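Local atomic coordinates of putative angiotensinogen (Lampetra fluviatilis, PDB entry 5INW), a protein that binds heparin, which promotes its inhibition of thrombin through a template mechanism, and is a serpin captured here with its reactive loop cleaved. Residues V176-G181 and S198-V203; D259-V264 and P277-R282; K284-Q289 and G339-Y344; S355-L360 and T394-L399. The protein carries 1 engineered substitution. All coordinates share one frame; numbering follows the deposited sequence.

Contact 1: residues V176-G181 and S198-V203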
# COMPACT_ATOMS: atom_id res chain seq x y z
N VAL A 176 -7.61 0.97 16.79
CA VAL A 176 -6.72 0.44 17.79
C VAL A 176 -7.52 -0.25 18.87
O VAL A 176 -8.32 0.36 19.63
CB VAL A 176 -5.83 1.54 18.40
CG1 VAL A 176 -4.96 0.98 19.52
CG2 VAL A 176 -4.94 2.21 17.32
N PHE A 177 -7.27 -1.54 19.00
CA PHE A 177 -7.88 -2.32 20.07
C PHE A 177 -6.88 -2.49 21.21
O PHE A 177 -5.69 -2.69 20.98
CB PHE A 177 -8.32 -3.69 19.53
CG PHE A 177 -9.27 -3.61 18.40
CD1 PHE A 177 -10.61 -3.32 18.63
CD2 PHE A 177 -8.83 -3.82 17.07
CE1 PHE A 177 -11.52 -3.26 17.60
CE2 PHE A 177 -9.75 -3.76 16.00
CZ PHE A 177 -11.11 -3.46 16.27
N SER A 178 -7.37 -2.49 22.43
CA SER A 178 -6.53 -2.62 23.62
C SER A 178 -7.10 -3.64 24.61
O SER A 178 -8.32 -3.77 24.76
CB SER A 178 -6.36 -1.23 24.26
OG SER A 178 -5.82 -1.31 25.56
N LYS A 179 -6.19 -4.33 25.32
CA LYS A 179 -6.59 -5.28 26.42
C LYS A 179 -7.45 -4.60 27.47
O LYS A 179 -7.19 -3.46 27.87
CB LYS A 179 -5.39 -5.89 27.11
CG LYS A 179 -5.66 -7.14 27.90
CD LYS A 179 -4.37 -7.64 28.55
CE LYS A 179 -4.36 -9.14 28.81
NZ LYS A 179 -5.23 -9.54 29.95
N LYS A 180 -8.50 -5.29 27.87
CA LYS A 180 -9.55 -4.69 28.69
C LYS A 180 -9.04 -4.22 30.04
O LYS A 180 -9.38 -3.13 30.47
CB LYS A 180 -10.73 -5.65 28.90
CG LYS A 180 -11.99 -4.95 29.40
CD LYS A 180 -13.14 -5.94 29.56
CE LYS A 180 -13.01 -6.61 30.91
NZ LYS A 180 -14.13 -7.54 31.20
N GLY A 181 -8.21 -5.01 30.68
CA GLY A 181 -7.63 -4.51 31.93
C GLY A 181 -6.57 -3.39 31.85
O GLY A 181 -6.23 -2.80 32.85
N SER A 198 -8.36 7.67 15.52
CA SER A 198 -8.84 6.44 16.14
C SER A 198 -9.07 6.69 17.60
O SER A 198 -8.20 7.16 18.29
CB SER A 198 -7.85 5.30 16.03
OG SER A 198 -8.42 4.15 16.64
N ASN A 199 -10.26 6.35 18.07
CA ASN A 199 -10.48 6.09 19.49
C ASN A 199 -10.18 4.67 19.77
O ASN A 199 -10.16 3.88 18.84
CB ASN A 199 -11.86 6.46 19.93
CG ASN A 199 -11.91 7.89 20.44
OD1 ASN A 199 -12.34 8.78 19.72
ND2 ASN A 199 -11.39 8.13 21.67
N VAL A 200 -9.75 4.41 20.99
CA VAL A 200 -9.20 3.12 21.37
C VAL A 200 -10.33 2.33 21.90
O VAL A 200 -10.99 2.81 22.79
CB VAL A 200 -8.14 3.23 22.50
CG1 VAL A 200 -7.75 1.85 23.01
CG2 VAL A 200 -6.92 3.96 21.99
N ARG A 201 -10.58 1.17 21.32
CA ARG A 201 -11.67 0.30 21.79
C ARG A 201 -11.02 -0.80 22.61
O ARG A 201 -10.00 -1.36 22.21
CB ARG A 201 -12.51 -0.27 20.62
CG ARG A 201 -13.07 0.75 19.59
CD ARG A 201 -14.00 1.82 20.17
NE ARG A 201 -14.04 3.11 19.42
CZ ARG A 201 -14.89 4.13 19.63
NH1 ARG A 201 -15.80 4.08 20.60
NH2 ARG A 201 -14.84 5.23 18.88
N SER A 202 -11.58 -1.09 23.78
CA SER A 202 -11.07 -2.18 24.61
C SER A 202 -11.75 -3.53 24.31
O SER A 202 -12.86 -3.57 23.79
CB SER A 202 -11.18 -1.85 26.10
OG SER A 202 -12.48 -1.49 26.39
N VAL A 203 -11.03 -4.62 24.58
CA VAL A 203 -11.45 -5.96 24.17
C VAL A 203 -10.93 -6.97 25.12
O VAL A 203 -9.83 -6.79 25.67
CB VAL A 203 -10.87 -6.33 22.80
CG1 VAL A 203 -11.26 -7.75 22.40
CG2 VAL A 203 -11.33 -5.36 21.75
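Val176 to Lys179 and Val200 to Val203 run as parallel neighbours, their short axes 4.4 Å apart at closest and 40° from alignment. They are the two strands of a beta-alpha-beta crossover through helix 186-196, which lays 200-203 along the edge of serpin sheet A. Arg201 is held through both its backbone N and its O: the N gives a bond to Val176 O (2.9 Å), and the O takes one from Ser178 N (2.9 Å). The ladder then steps on, with Val203 N donating to Ser178 O at 2.8 Å. Across its other edge the strand of Phe177 bonds to Val241 of strand 238-251.

Val176, Ser178, Val200 and Ser202 share one face. There Val200 points CG1 along the strand, anti to the backbone N (chi1 171°), which brings it against Ser178 CB at 3.6 Å; Leu184 packs on both residues. Phe177 and Arg201 take the other face, where the Phe177 ring also meets Met215 and Ile219 of helix 208-221. Its CD1 touches Val203 CG2 at 3.8 Å, the methyl meeting the ring at a slant, while the Arg201 side chain touches the ring through CB and sends its guanidinium away. Just ahead of Val200, Ser198 OG accepts a weak, bent bond from Val176 N (3.3 Å) and donates to Asn199 O from above that carbonyl's plane.

Contact 2: residues D259-V264 and P277-R282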
# COMPACT_ATOMS: atom_id res chain seq x y z
N ASP A 259 -17.08 -4.85 -25.18
CA ASP A 259 -17.03 -5.42 -26.53
C ASP A 259 -15.61 -5.67 -27.07
O ASP A 259 -15.40 -6.62 -27.79
CB ASP A 259 -17.82 -4.56 -27.50
CG ASP A 259 -19.30 -4.59 -27.23
OD1 ASP A 259 -19.70 -4.23 -26.10
OD2 ASP A 259 -20.06 -4.98 -28.14
N LEU A 260 -14.64 -4.82 -26.71
CA LEU A 260 -13.24 -5.00 -27.12
C LEU A 260 -12.44 -5.66 -26.01
O LEU A 260 -11.54 -5.05 -25.45
CB LEU A 260 -12.63 -3.64 -27.45
CG LEU A 260 -13.26 -2.87 -28.61
CD1 LEU A 260 -13.07 -1.37 -28.46
CD2 LEU A 260 -12.64 -3.38 -29.90
N THR A 261 -12.82 -6.86 -25.62
CA THR A 261 -12.10 -7.60 -24.58
C THR A 261 -12.10 -9.08 -25.02
O THR A 261 -13.13 -9.74 -24.95
CB THR A 261 -12.68 -7.36 -23.14
OG1 THR A 261 -12.46 -5.99 -22.75
CG2 THR A 261 -12.02 -8.26 -22.11
N LYS A 262 -10.93 -9.55 -25.47
CA LYS A 262 -10.73 -10.93 -25.95
C LYS A 262 -9.52 -11.52 -25.19
O LYS A 262 -8.67 -10.78 -24.69
CB LYS A 262 -10.56 -11.06 -27.51
CG LYS A 262 -11.29 -12.30 -28.09
CD LYS A 262 -10.81 -12.83 -29.47
CE LYS A 262 -11.65 -14.04 -29.91
NZ LYS A 262 -11.07 -14.80 -31.05
N ASN A 263 -9.45 -12.84 -25.13
CA ASN A 263 -8.30 -13.50 -24.50
C ASN A 263 -7.06 -13.28 -25.36
O ASN A 263 -7.16 -13.21 -26.57
CB ASN A 263 -8.56 -15.00 -24.35
CG ASN A 263 -9.78 -15.32 -23.49
OD1 ASN A 263 -10.16 -14.55 -22.63
ND2 ASN A 263 -10.38 -16.45 -23.74
N VAL A 264 -5.90 -13.16 -24.75
CA VAL A 264 -4.64 -12.92 -25.46
C VAL A 264 -3.54 -13.61 -24.64
O VAL A 264 -3.64 -13.68 -23.40
CB VAL A 264 -4.35 -11.41 -25.60
CG1 VAL A 264 -2.92 -11.12 -26.07
CG2 VAL A 264 -5.39 -10.74 -26.50
N PRO A 277 -8.05 -12.50 -20.25
CA PRO A 277 -8.98 -11.59 -20.87
C PRO A 277 -8.35 -10.23 -20.87
O PRO A 277 -8.02 -9.71 -19.81
CB PRO A 277 -10.21 -11.62 -19.95
CG PRO A 277 -9.71 -12.08 -18.64
CD PRO A 277 -8.56 -13.00 -18.96
N THR A 278 -8.12 -9.69 -22.06
CA THR A 278 -7.28 -8.52 -22.26
C THR A 278 -8.17 -7.46 -22.85
O THR A 278 -8.93 -7.72 -23.78
CB THR A 278 -6.09 -8.88 -23.19
OG1 THR A 278 -5.31 -9.93 -22.59
CG2 THR A 278 -5.18 -7.68 -23.46
N MET A 279 -8.06 -6.25 -22.32
CA MET A 279 -8.94 -5.13 -22.71
C MET A 279 -8.26 -4.29 -23.73
O MET A 279 -7.03 -4.37 -23.87
CB MET A 279 -9.28 -4.25 -21.50
CG MET A 279 -9.97 -5.00 -20.38
SD MET A 279 -10.23 -4.00 -18.93
CE MET A 279 -8.59 -3.43 -18.52
N HIS A 280 -9.05 -3.46 -24.42
CA HIS A 280 -8.58 -2.75 -25.61
C HIS A 280 -9.26 -1.41 -25.79
O HIS A 280 -10.49 -1.29 -25.64
CB HIS A 280 -8.82 -3.59 -26.84
CG HIS A 280 -8.09 -4.88 -26.84
ND1 HIS A 280 -6.78 -4.98 -27.28
CD2 HIS A 280 -8.47 -6.13 -26.49
CE1 HIS A 280 -6.38 -6.24 -27.17
NE2 HIS A 280 -7.39 -6.96 -26.71
N GLN A 281 -8.44 -0.40 -26.10
CA GLN A 281 -8.93 0.96 -26.31
C GLN A 281 -7.95 1.81 -27.12
O GLN A 281 -6.70 1.61 -27.13
CB GLN A 281 -9.33 1.72 -25.01
CG GLN A 281 -8.17 2.12 -24.10
CD GLN A 281 -8.59 2.92 -22.87
OE1 GLN A 281 -9.77 3.04 -22.55
NE2 GLN A 281 -7.61 3.45 -22.18
N ARG A 282 -8.54 2.75 -27.83
CA ARG A 282 -7.81 3.75 -28.54
C ARG A 282 -8.13 5.03 -27.79
O ARG A 282 -9.22 5.58 -27.96
CB ARG A 282 -8.21 3.81 -30.02
CG ARG A 282 -7.05 4.20 -30.92
CD ARG A 282 -7.43 4.68 -32.31
NE ARG A 282 -7.98 6.04 -32.30
CZ ARG A 282 -8.19 6.80 -33.37
NH1 ARG A 282 -7.91 6.36 -34.60
NH2 ARG A 282 -8.70 8.02 -33.22
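Thr261 and Met279 face each other as a non-hydrogen-bonded pair in an antiparallel beta hairpin of serpin sheet C, their side chains running alongside each other in the same direction. With OG1 beside the backbone N (chi1 -66°), Thr261 sets this oxygen against Met279 CG at 3.6 Å and turns CG2 over Thr278 O; the hydroxyl is hydrogen-bonded to Glu403. Farther along the Thr261 face, Asn263 brings OD1 to within 3.6 Å of Pro277 CA. Between them, Thr278 N donates to Lys262 O at 2.9 Å, while the return bond from Lys262 N to Thr278 O is weak.

On the face of Lys262 and Thr278, the Thr278 side chain meets Val264 nearly at right angles, with Val264 CB 3.5 Å from Thr278 OG1, which bonds to Val276 O. His280 swings its ring alongside the neighbouring segment: CD2 lies 3.4 Å from Leu260 O, which sits at the ring edge in its plane. His280 CB meets Leu260 CB at 3.9 Å.

Strand 273-283 is flanked on its far edge by strand 345-359, through backbone bonds of Pro277, Met279 and Gln281 to Lys351, Leu349 and Leu347, and Met279 also packs on Phe256.

Contact 3: residues K284-Q289 and G339-Y344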
# COMPACT_ATOMS: atom_id res chain seq x y z
N LYS A 284 -6.20 8.90 -25.88
CA LYS A 284 -5.09 9.86 -25.74
C LYS A 284 -4.38 9.71 -24.38
O LYS A 284 -4.77 10.33 -23.39
CB LYS A 284 -5.62 11.29 -25.91
CG LYS A 284 -6.36 11.50 -27.21
CD LYS A 284 -6.78 12.94 -27.41
CE LYS A 284 -7.56 13.03 -28.70
NZ LYS A 284 -7.89 14.43 -29.03
N LEU A 285 -3.31 8.93 -24.35
CA LEU A 285 -2.61 8.61 -23.12
C LEU A 285 -1.20 9.07 -23.21
O LEU A 285 -0.60 8.97 -24.27
CB LEU A 285 -2.63 7.11 -22.92
CG LEU A 285 -4.06 6.56 -22.87
CD1 LEU A 285 -4.08 5.04 -22.97
CD2 LEU A 285 -4.78 7.02 -21.61
N SER A 286 -0.65 9.56 -22.11
CA SER A 286 0.77 9.87 -22.05
C SER A 286 1.56 8.59 -21.95
O SER A 286 1.25 7.75 -21.12
CB SER A 286 1.09 10.74 -20.84
OG SER A 286 0.52 12.02 -21.06
N TYR A 287 2.60 8.46 -22.77
CA TYR A 287 3.51 7.32 -22.74
C TYR A 287 4.90 7.81 -23.09
O TYR A 287 5.06 8.94 -23.53
CB TYR A 287 3.06 6.24 -23.72
CG TYR A 287 3.14 6.66 -25.18
CD1 TYR A 287 2.30 7.66 -25.65
CD2 TYR A 287 4.06 6.07 -26.07
CE1 TYR A 287 2.37 8.09 -26.96
CE2 TYR A 287 4.13 6.48 -27.39
CZ TYR A 287 3.29 7.49 -27.84
OH TYR A 287 3.31 7.92 -29.15
N THR A 288 5.90 6.97 -22.88
CA THR A 288 7.25 7.21 -23.38
C THR A 288 8.02 5.94 -23.31
O THR A 288 7.81 5.13 -22.39
CB THR A 288 8.07 8.19 -22.52
OG1 THR A 288 7.21 9.15 -21.91
CG2 THR A 288 9.14 8.91 -23.39
N GLN A 289 8.98 5.79 -24.21
CA GLN A 289 9.98 4.74 -24.06
C GLN A 289 11.06 5.19 -23.07
O GLN A 289 11.64 6.26 -23.25
CB GLN A 289 10.59 4.37 -25.41
CG GLN A 289 9.63 3.62 -26.33
CD GLN A 289 9.26 2.24 -25.81
OE1 GLN A 289 10.11 1.52 -25.26
NE2 GLN A 289 7.99 1.87 -25.95
N GLY A 339 5.17 13.29 -21.45
CA GLY A 339 4.57 14.52 -21.96
C GLY A 339 3.06 14.45 -21.83
O GLY A 339 2.53 13.58 -21.13
N PRO A 340 2.36 15.40 -22.49
CA PRO A 340 0.92 15.19 -22.71
C PRO A 340 0.76 14.03 -23.69
O PRO A 340 -0.08 13.14 -23.46
CB PRO A 340 0.44 16.52 -23.30
CG PRO A 340 1.65 17.24 -23.77
CD PRO A 340 2.82 16.71 -22.99
N SER A 341 1.59 14.04 -24.74
CA SER A 341 1.68 12.96 -25.72
C SER A 341 0.30 12.57 -26.26
O SER A 341 0.04 11.39 -26.57
CB SER A 341 2.42 11.75 -25.13
OG SER A 341 3.46 12.13 -24.24
N ASN A 342 -0.58 13.57 -26.39
CA ASN A 342 -2.01 13.35 -26.67
C ASN A 342 -2.29 13.42 -28.16
O ASN A 342 -2.97 14.33 -28.67
CB ASN A 342 -2.90 14.26 -25.83
CG ASN A 342 -2.71 14.03 -24.34
OD1 ASN A 342 -2.27 14.91 -23.62
ND2 ASN A 342 -3.01 12.83 -23.87
N HIS A 343 -1.66 12.46 -28.83
CA HIS A 343 -2.22 11.77 -29.97
C HIS A 343 -2.72 10.45 -29.39
O HIS A 343 -2.19 9.95 -28.41
CB HIS A 343 -1.15 11.53 -31.05
CG HIS A 343 -0.34 12.75 -31.36
ND1 HIS A 343 -0.72 13.69 -32.29
CD2 HIS A 343 0.82 13.20 -30.82
CE1 HIS A 343 0.17 14.66 -32.33
NE2 HIS A 343 1.12 14.38 -31.45
N TYR A 344 -3.73 9.88 -30.04
CA TYR A 344 -4.30 8.60 -29.64
C TYR A 344 -3.27 7.46 -29.62
O TYR A 344 -2.37 7.38 -30.46
CB TYR A 344 -5.45 8.22 -30.59
CG TYR A 344 -6.79 8.97 -30.43
CD1 TYR A 344 -7.78 8.51 -29.57
CD2 TYR A 344 -7.07 10.10 -31.19
CE1 TYR A 344 -8.99 9.16 -29.44
CE2 TYR A 344 -8.29 10.76 -31.07
CZ TYR A 344 -9.25 10.28 -30.19
OH TYR A 344 -10.45 10.93 -30.08
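A surface contact between two pieces of mostly irregular chain, in which Lys284 and Ser286 meet the loop from Gly339 to Tyr344, lies at one end of the serpin body. Residues 284-289 lead from strand 273-283 of sheet C into the first strand, 287-290, of a three-stranded antiparallel sheet; the loop joins helix 328-337 to strand 345-359.

Lys284 contributes the most; Tyr344, Asn342, Ser341 and Ser286 share much of the rest. Lys284 stretches out beyond CG and lies over one face of the Tyr344 ring, with CE 3.8 Å from the ring centroid and 29° off its normal, a CH-pi contact that continues back to CG. The opposite face of the same ring takes the guanidinium of Arg282 in a cation-pi contact. Ser286, at the other pole, places OG between two successive carbonyls, Gly339 O and Pro340 O.

Between them Asn342 is the centre of an inverse gamma turn, closed by a weak bond from His343 N to Ser341 O (3.0 Å), and its ND2 comes to 3.1 Å from Lys284 O. Ser341 presents CB to the Tyr287 ring, which also packs on Pro4 of the separate C-terminal peptide chain.

Sandwiched between two cationic side chains, the electron-rich Tyr344 ring would probably ease their approach to one another.

Contact 4: residues S355-L360 and T394-L399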
# COMPACT_ATOMS: atom_id res chain seq x y z
N SER A 355 -4.46 -11.00 -5.38
CA SER A 355 -4.28 -10.62 -3.97
C SER A 355 -3.04 -11.23 -3.41
O SER A 355 -2.67 -12.31 -3.80
CB SER A 355 -5.47 -11.01 -3.11
OG SER A 355 -5.83 -12.35 -3.30
N VAL A 356 -2.37 -10.51 -2.51
CA VAL A 356 -1.02 -10.86 -2.02
C VAL A 356 -1.03 -10.72 -0.50
O VAL A 356 -1.70 -9.85 0.02
CB VAL A 356 -0.00 -9.86 -2.59
CG1 VAL A 356 1.41 -10.17 -2.11
CG2 VAL A 356 -0.10 -9.80 -4.13
N SER A 357 -0.29 -11.56 0.21
CA SER A 357 -0.16 -11.42 1.68
C SER A 357 1.28 -11.34 2.04
O SER A 357 2.11 -11.96 1.42
CB SER A 357 -0.78 -12.59 2.41
OG SER A 357 -2.14 -12.66 2.13
N TYR A 358 1.58 -10.64 3.13
CA TYR A 358 2.93 -10.60 3.64
C TYR A 358 2.94 -10.71 5.14
O TYR A 358 1.96 -10.42 5.82
CB TYR A 358 3.62 -9.32 3.23
CG TYR A 358 3.68 -9.00 1.73
CD1 TYR A 358 4.71 -9.47 0.94
CD2 TYR A 358 2.74 -8.16 1.15
CE1 TYR A 358 4.81 -9.14 -0.38
CE2 TYR A 358 2.82 -7.81 -0.17
CZ TYR A 358 3.85 -8.31 -0.94
OH TYR A 358 3.92 -7.99 -2.28
N ASP A 359 4.06 -11.23 5.64
CA ASP A 359 4.49 -11.08 7.02
C ASP A 359 5.72 -10.17 6.87
O ASP A 359 6.64 -10.49 6.14
CB ASP A 359 4.79 -12.45 7.61
CG ASP A 359 5.38 -12.38 9.00
OD1 ASP A 359 6.47 -11.81 9.18
OD2 ASP A 359 4.76 -12.95 9.93
N LEU A 360 5.71 -9.01 7.49
CA LEU A 360 6.68 -7.99 7.14
C LEU A 360 7.87 -7.93 8.10
O LEU A 360 8.75 -7.07 7.94
CB LEU A 360 6.00 -6.62 7.13
CG LEU A 360 4.86 -6.40 6.15
CD1 LEU A 360 4.28 -5.01 6.33
CD2 LEU A 360 5.38 -6.59 4.75
N THR A 394 1.21 -8.08 9.75
CA THR A 394 0.82 -8.63 8.47
C THR A 394 0.44 -7.47 7.57
O THR A 394 0.22 -6.37 8.05
CB THR A 394 -0.30 -9.70 8.62
OG1 THR A 394 -1.35 -9.24 9.47
CG2 THR A 394 0.28 -10.90 9.28
N HIS A 395 0.48 -7.70 6.27
CA HIS A 395 -0.00 -6.76 5.29
C HIS A 395 -0.65 -7.58 4.22
O HIS A 395 -0.11 -8.53 3.79
CB HIS A 395 1.10 -5.91 4.71
CG HIS A 395 0.59 -4.87 3.78
ND1 HIS A 395 0.07 -3.68 4.22
CD2 HIS A 395 0.42 -4.88 2.45
CE1 HIS A 395 -0.37 -2.99 3.19
NE2 HIS A 395 -0.16 -3.69 2.11
N LYS A 396 -1.85 -7.22 3.85
CA LYS A 396 -2.67 -7.97 2.89
C LYS A 396 -3.26 -6.93 1.91
O LYS A 396 -3.69 -5.84 2.33
CB LYS A 396 -3.75 -8.70 3.67
CG LYS A 396 -4.32 -9.93 3.02
CD LYS A 396 -5.50 -9.65 2.07
CE LYS A 396 -5.94 -10.91 1.31
NZ LYS A 396 -7.40 -10.90 1.03
N SER A 397 -3.23 -7.21 0.61
CA SER A 397 -3.75 -6.24 -0.39
C SER A 397 -4.38 -6.89 -1.60
O SER A 397 -4.03 -7.99 -1.93
CB SER A 397 -2.63 -5.32 -0.83
OG SER A 397 -1.61 -6.12 -1.38
N VAL A 398 -5.31 -6.21 -2.26
CA VAL A 398 -5.97 -6.73 -3.44
C VAL A 398 -6.06 -5.68 -4.57
O VAL A 398 -6.29 -4.52 -4.29
CB VAL A 398 -7.40 -7.17 -3.14
CG1 VAL A 398 -8.00 -7.91 -4.35
CG2 VAL A 398 -7.45 -8.05 -1.92
N LEU A 399 -5.86 -6.11 -5.82
CA LEU A 399 -5.90 -5.24 -6.98
C LEU A 399 -6.86 -5.84 -7.99
O LEU A 399 -6.71 -6.97 -8.34
CB LEU A 399 -4.50 -5.04 -7.60
CG LEU A 399 -4.49 -4.16 -8.87
CD1 LEU A 399 -5.07 -2.77 -8.60
CD2 LEU A 399 -3.09 -4.06 -9.46
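Ser355 begins an antiparallel pairing in serpin sheet A, opposite Val398, whose CG2 reaches Ser355 CB at 3.8 Å. Strands 345-359 and 389-401 run 172° apart here, and the ladder is regular. Val356 exchanges two backbone bonds with Ser397, N to O and O to N, each 3.1 Å and nearly straight. Its side chain and that of Ser397 share the face toward strand 106-108, where Ser397 OG bonds to Phe107 O. Ser357, on the other face, rests OG against Lys396 CG at 3.6 Å.

Tyr358 forms the next hydrogen-bonded pair: its N reaches His395 O at 2.8 Å, and His395 N returns to Tyr358 O from above the carbonyl plane. The Tyr358 ring keeps its edge to His395 O and carries its OH on to Phe107 N. Asp359 ends the strand, with OD1 in a weak bond to Lys361 N at the start of helix 361-369. Leu360 then turns CD1 onto His395 CB at 3.7 Å.

His395 turns its imidazole into the protein, with CG opposite its own N (chi1 -175°), consistent with the serpin shutter region. There NE2 is bonded to Ser109 N, and ND1 to Thr412 OG1 on strand 405-417, the inserted reactive loop.

Overall arrangement
Contacts 1 to 4 follow one another along the chain, each closing before the next opens. Contact 4 lies nearest the middle, its centre about 9 Å from that of the chain, with contact 1 about 24 Å away from it, centre to centre. Both belong to sheet A, where strands 168-179, 238-251, 405-417, 389-401 and 345-359 stand in order: the inserted loop separates the two contacts, as in a cleaved serpin. Contacts 2 and 3 occupy the opposite end, about 48 and 50 Å from contact 1, and touch through Arg282 and Tyr344. Strand 345-359, interrupted by a bulge or short loop, borders contact 2 and enters contact 4, and so runs from this end toward the middle of the body.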